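Long-range contact in peptidase M16 inactive domain family protein (Pseudomonas fluorescens, PDB 3GWB), which belongs to the M16 peptidase family through its inactive-domain homology and may have hydrolase activity, which is only inferred: residues 284-295 / 326-337. Numbering follows the deposited sequence.
Sequences RLMSEVREKRGL and TLKLVQDVFAEY
Val333 divides its two methyls among three neighbours on the facing helix: CG1 touches Arg284 CG (3.7 Å) and Leu285 CD2, while CG2 meets the aliphatic CB and CG of Glu288. The short, CB-branched valine fills the seam between roughly antiparallel helices (149°) whose axes come within 10.3 Å. One turn back, Leu329 CD2 touches Val289 CG2 at 3.9 Å and also reaches Leu295 CD1. Beneath this seam, Leu285, Val289, Thr326 and Val330 also rest on strands 299-303 and 311-319, so the two helices pack side by side on the five-stranded mixed sheet that contains these strands. Thr326 offers CG2 to Val289 CG1, while its OG1, turned beside its own backbone N, is hydrogen-bonded to Met322 O.

Arg284 frames one end. With CG anti to the backbone N (chi1 -164°) and bends at chi2 and chi3, its methylenes pass Val333 and its guanidinium reaches Tyr337. The tyrosine edge comes over one guanidinium face, CD1 3.7 Å from CZ with the planes 79° apart; this is edge-on packing, not a stack on the ring face. Water bridges NH1 to Val333 O, lying 2.7 Å from NH1, and a salt bridge from NH2 to Glu346 also holds it. At the other end Arg293 folds back beside Leu329; its NH2 and Lys292 NZ make a network of salt bridges to OE1 and OE2 of Glu288, 3.3 and 2.9 Å, the latter on the syn side.

No direct hydrogen bond joins the segments. Cohesion between them is therefore chiefly apolar, with a single water linking them in polar fashion; Arg284 and Glu288 contribute methylenes, and Arg284 also a guanidinium face, while their charges are met within their own segment or by neighbouring residues.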
loop_
_atom_site.group_PDB
_atom_site.type_symbol
_atom_site.label_atom_id
_atom_site.label_comp_id
_atom_site.label_asym_id
_atom_site.label_seq_id
_atom_site.Cartn_x
_atom_site.Cartn_y
_atom_site.Cartn_z
ATOM N N ARG A 284 -9.871 15.183 21.518
ATOM C CA ARG A 284 -11.114 15.159 22.286
ATOM C C ARG A 284 -11.875 13.856 22.038
ATOM O O ARG A 284 -12.291 13.175 22.978
ATOM C CB ARG A 284 -11.984 16.362 21.889
ATOM C CG ARG A 284 -13.121 16.703 22.853
ATOM C CD ARG A 284 -12.612 17.182 24.223
ATOM N NE ARG A 284 -12.031 18.529 24.230
ATOM C CZ ARG A 284 -12.729 19.663 24.243
ATOM N NH1 ARG A 284 -14.057 19.642 24.242
ATOM N NH2 ARG A 284 -12.096 20.826 24.296
ATOM N N LEU A 285 -12.041 13.504 20.768
ATOM C CA LEU A 285 -12.759 12.292 20.400
ATOM C C LEU A 285 -12.084 10.999 20.873
ATOM O O LEU A 285 -12.747 10.116 21.403
ATOM C CB LEU A 285 -12.980 12.252 18.884
ATOM C CG LEU A 285 -14.029 13.225 18.325
ATOM C CD1 LEU A 285 -13.946 13.244 16.819
ATOM C CD2 LEU A 285 -15.431 12.804 18.771
HETATM N N MSE A 286 -10.778 10.871 20.683
HETATM C CA MSE A 286 -10.099 9.649 21.127
HETATM C C MSE A 286 -10.095 9.541 22.645
HETATM O O MSE A 286 -10.184 8.447 23.204
HETATM C CB MSE A 286 -8.664 9.608 20.601
HETATM C CG MSE A 286 -8.560 9.119 19.170
HETATM SE SE MSE A 286 -8.924 7.361 19.043
HETATM C CE MSE A 286 -7.271 6.727 19.108
ATOM N N SER A 287 -10.000 10.683 23.313
ATOM C CA SER A 287 -9.990 10.713 24.770
ATOM C C SER A 287 -11.323 10.248 25.359
ATOM O O SER A 287 -11.358 9.383 26.233
ATOM C CB SER A 287 -9.677 12.126 25.258
ATOM O OG SER A 287 -9.865 12.228 26.656
ATOM N N GLU A 288 -12.420 10.811 24.864
ATOM C CA GLU A 288 -13.754 10.470 25.351
ATOM C C GLU A 288 -14.261 9.090 24.947
ATOM O O GLU A 288 -14.774 8.346 25.783
ATOM C CB GLU A 288 -14.768 11.514 24.878
ATOM C CG GLU A 288 -14.479 12.938 25.337
ATOM C CD GLU A 288 -14.461 13.075 26.848
ATOM O OE1 GLU A 288 -15.398 12.571 27.509
ATOM O OE2 GLU A 288 -13.513 13.698 27.374
ATOM N N VAL A 289 -14.122 8.744 23.670
ATOM C CA VAL A 289 -14.622 7.462 23.182
ATOM C C VAL A 289 -13.709 6.263 23.432
ATOM O O VAL A 289 -14.179 5.189 23.812
ATOM C CB VAL A 289 -14.937 7.527 21.668
ATOM C CG1 VAL A 289 -15.645 6.248 21.234
ATOM C CG2 VAL A 289 -15.796 8.748 21.360
ATOM N N ARG A 290 -12.412 6.439 23.214
ATOM C CA ARG A 290 -11.461 5.353 23.423
ATOM C C ARG A 290 -10.885 5.330 24.835
ATOM O O ARG A 290 -11.058 4.365 25.569
ATOM C CB ARG A 290 -10.310 5.448 22.417
ATOM C CG ARG A 290 -9.194 4.448 22.682
ATOM C CD ARG A 290 -8.024 4.614 21.729
ATOM N NE ARG A 290 -6.941 3.692 22.061
ATOM C CZ ARG A 290 -6.174 3.794 23.145
ATOM N NH1 ARG A 290 -6.360 4.785 24.009
ATOM N NH2 ARG A 290 -5.227 2.895 23.372
ATOM N N GLU A 291 -10.203 6.405 25.206
ATOM C CA GLU A 291 -9.556 6.518 26.511
ATOM C C GLU A 291 -10.441 6.287 27.738
ATOM O O GLU A 291 -10.182 5.386 28.540
ATOM C CB GLU A 291 -8.885 7.889 26.626
ATOM C CG GLU A 291 -8.156 8.112 27.931
ATOM C CD GLU A 291 -7.138 7.031 28.194
ATOM O OE1 GLU A 291 -6.260 6.827 27.324
ATOM O OE2 GLU A 291 -7.217 6.387 29.265
ATOM N N LYS A 292 -11.474 7.110 27.891
ATOM C CA LYS A 292 -12.378 7.006 29.033
ATOM C C LYS A 292 -13.429 5.897 28.943
ATOM O O LYS A 292 -13.748 5.257 29.944
ATOM C CB LYS A 292 -13.097 8.344 29.250
ATOM C CG LYS A 292 -12.183 9.533 29.528
ATOM C CD LYS A 292 -12.996 10.813 29.729
ATOM C CE LYS A 292 -12.102 12.009 30.025
ATOM N NZ LYS A 292 -12.886 13.274 30.166
ATOM N N ARG A 293 -13.961 5.667 27.748
ATOM C CA ARG A 293 -15.013 4.671 27.563
ATOM C C ARG A 293 -14.613 3.351 26.906
ATOM O O ARG A 293 -15.360 2.377 26.980
ATOM C CB ARG A 293 -16.152 5.286 26.750
ATOM C CG ARG A 293 -17.489 5.338 27.455
ATOM C CD ARG A 293 -17.634 6.572 28.322
ATOM N NE ARG A 293 -17.452 7.797 27.549
ATOM C CZ ARG A 293 -17.816 9.009 27.959
ATOM N NH1 ARG A 293 -18.395 9.172 29.138
ATOM N NH2 ARG A 293 -17.582 10.065 27.193
ATOM N N GLY A 294 -13.458 3.319 26.247
ATOM C CA GLY A 294 -13.026 2.099 25.584
ATOM C C GLY A 294 -14.038 1.582 24.572
ATOM O O GLY A 294 -14.234 0.373 24.444
ATOM N N LEU A 295 -14.669 2.494 23.836
ATOM C CA LEU A 295 -15.681 2.125 22.846
ATOM C C LEU A 295 -15.178 1.965 21.409
ATOM O O LEU A 295 -15.949 1.597 20.518
ATOM C CB LEU A 295 -16.811 3.153 22.864
ATOM C CG LEU A 295 -17.699 3.123 24.108
ATOM C CD1 LEU A 295 -18.491 4.415 24.209
ATOM C CD2 LEU A 295 -18.628 1.908 24.036
ATOM N N THR A 326 -22.786 5.131 21.394
ATOM C CA THR A 326 -21.546 5.753 20.957
ATOM C C THR A 326 -21.811 6.927 20.018
ATOM O O THR A 326 -21.116 7.942 20.077
ATOM C CB THR A 326 -20.631 4.727 20.258
ATOM O OG1 THR A 326 -20.410 3.617 21.139
ATOM C CG2 THR A 326 -19.282 5.352 19.921
ATOM N N LEU A 327 -22.812 6.791 19.157
ATOM C CA LEU A 327 -23.156 7.855 18.220
ATOM C C LEU A 327 -23.629 9.101 18.964
ATOM O O LEU A 327 -23.311 10.222 18.572
ATOM C CB LEU A 327 -24.248 7.389 17.251
ATOM C CG LEU A 327 -24.766 8.448 16.266
ATOM C CD1 LEU A 327 -23.643 8.902 15.348
ATOM C CD2 LEU A 327 -25.915 7.873 15.448
ATOM N N LYS A 328 -24.402 8.898 20.030
ATOM C CA LYS A 328 -24.905 10.008 20.830
ATOM C C LYS A 328 -23.730 10.701 21.494
ATOM O O LYS A 328 -23.672 11.927 21.541
ATOM C CB LYS A 328 -25.856 9.508 21.919
ATOM C CG LYS A 328 -27.044 8.714 21.415
ATOM C CD LYS A 328 -28.007 9.571 20.616
ATOM C CE LYS A 328 -29.230 8.764 20.186
ATOM N NZ LYS A 328 -29.936 8.157 21.348
ATOM N N LEU A 329 -22.804 9.901 22.019
ATOM C CA LEU A 329 -21.618 10.420 22.691
ATOM C C LEU A 329 -20.795 11.296 21.753
ATOM O O LEU A 329 -20.440 12.418 22.100
ATOM C CB LEU A 329 -20.745 9.266 23.214
ATOM C CG LEU A 329 -19.351 9.601 23.765
ATOM C CD1 LEU A 329 -19.477 10.487 24.997
ATOM C CD2 LEU A 329 -18.602 8.313 24.104
ATOM N N VAL A 330 -20.493 10.776 20.567
ATOM C CA VAL A 330 -19.706 11.528 19.594
ATOM C C VAL A 330 -20.389 12.854 19.283
ATOM O O VAL A 330 -19.740 13.899 19.230
ATOM C CB VAL A 330 -19.522 10.729 18.285
ATOM C CG1 VAL A 330 -18.919 11.612 17.206
ATOM C CG2 VAL A 330 -18.613 9.541 18.536
ATOM N N GLN A 331 -21.700 12.809 19.069
ATOM C CA GLN A 331 -22.449 14.026 18.775
ATOM C C GLN A 331 -22.353 15.020 19.934
ATOM O O GLN A 331 -22.164 16.213 19.711
ATOM C CB GLN A 331 -23.918 13.698 18.493
ATOM C CG GLN A 331 -24.138 12.957 17.186
ATOM C CD GLN A 331 -25.604 12.666 16.919
ATOM O OE1 GLN A 331 -26.250 11.938 17.674
ATOM N NE2 GLN A 331 -26.135 13.234 15.840
ATOM N N ASP A 332 -22.478 14.527 21.164
ATOM C CA ASP A 332 -22.397 15.389 22.343
ATOM C C ASP A 332 -20.999 15.977 22.451
ATOM O O ASP A 332 -20.841 17.156 22.756
ATOM C CB ASP A 332 -22.708 14.610 23.628
ATOM C CG ASP A 332 -24.100 14.008 23.627
ATOM O OD1 ASP A 332 -25.064 14.731 23.291
ATOM O OD2 ASP A 332 -24.232 12.813 23.977
ATOM N N VAL A 333 -19.986 15.149 22.218
ATOM C CA VAL A 333 -18.609 15.619 22.272
ATOM C C VAL A 333 -18.402 16.699 21.218
ATOM O O VAL A 333 -17.713 17.692 21.453
ATOM C CB VAL A 333 -17.618 14.474 22.002
ATOM C CG1 VAL A 333 -16.220 15.032 21.809
ATOM C CG2 VAL A 333 -17.641 13.487 23.160
ATOM N N PHE A 334 -18.995 16.497 20.049
ATOM C CA PHE A 334 -18.873 17.461 18.964
ATOM C C PHE A 334 -19.576 18.764 19.337
ATOM O O PHE A 334 -19.024 19.852 19.163
ATOM C CB PHE A 334 -19.496 16.898 17.688
ATOM C CG PHE A 334 -19.432 17.832 16.523
ATOM C CD1 PHE A 334 -18.208 18.237 16.012
ATOM C CD2 PHE A 334 -20.598 18.300 15.923
ATOM C CE1 PHE A 334 -18.136 19.097 14.921
ATOM C CE2 PHE A 334 -20.539 19.163 14.829
ATOM C CZ PHE A 334 -19.304 19.560 14.328
ATOM N N ALA A 335 -20.804 18.646 19.833
ATOM C CA ALA A 335 -21.577 19.820 20.225
ATOM C C ALA A 335 -20.822 20.599 21.290
ATOM O O ALA A 335 -20.683 21.818 21.200
ATOM C CB ALA A 335 -22.936 19.396 20.751
ATOM N N GLU A 336 -20.331 19.872 22.292
ATOM C CA GLU A 336 -19.581 20.447 23.400
ATOM C C GLU A 336 -18.326 21.164 22.908
ATOM O O GLU A 336 -17.975 22.221 23.420
ATOM C CB GLU A 336 -19.221 19.336 24.395
ATOM C CG GLU A 336 -18.127 19.667 25.406
ATOM C CD GLU A 336 -18.406 20.919 26.214
ATOM O OE1 GLU A 336 -19.552 21.091 26.692
ATOM O OE2 GLU A 336 -17.465 21.728 26.380
ATOM N N TYR A 337 -17.656 20.595 21.911
ATOM C CA TYR A 337 -16.451 21.216 21.367
ATOM C C TYR A 337 -16.759 22.545 20.666
ATOM O O TYR A 337 -16.056 23.534 20.871
ATOM C CB TYR A 337 -15.760 20.281 20.372
ATOM C CG TYR A 337 -14.413 20.792 19.908
ATOM C CD1 TYR A 337 -13.348 20.905 20.799
ATOM C CD2 TYR A 337 -14.205 21.173 18.582
ATOM C CE1 TYR A 337 -12.103 21.384 20.383
ATOM C CE2 TYR A 337 -12.958 21.656 18.152
ATOM C CZ TYR A 337 -11.912 21.757 19.062
ATOM O OH TYR A 337 -10.671 22.233 18.656
HETATM O O HOH W 1 -16.058 17.926 23.886
#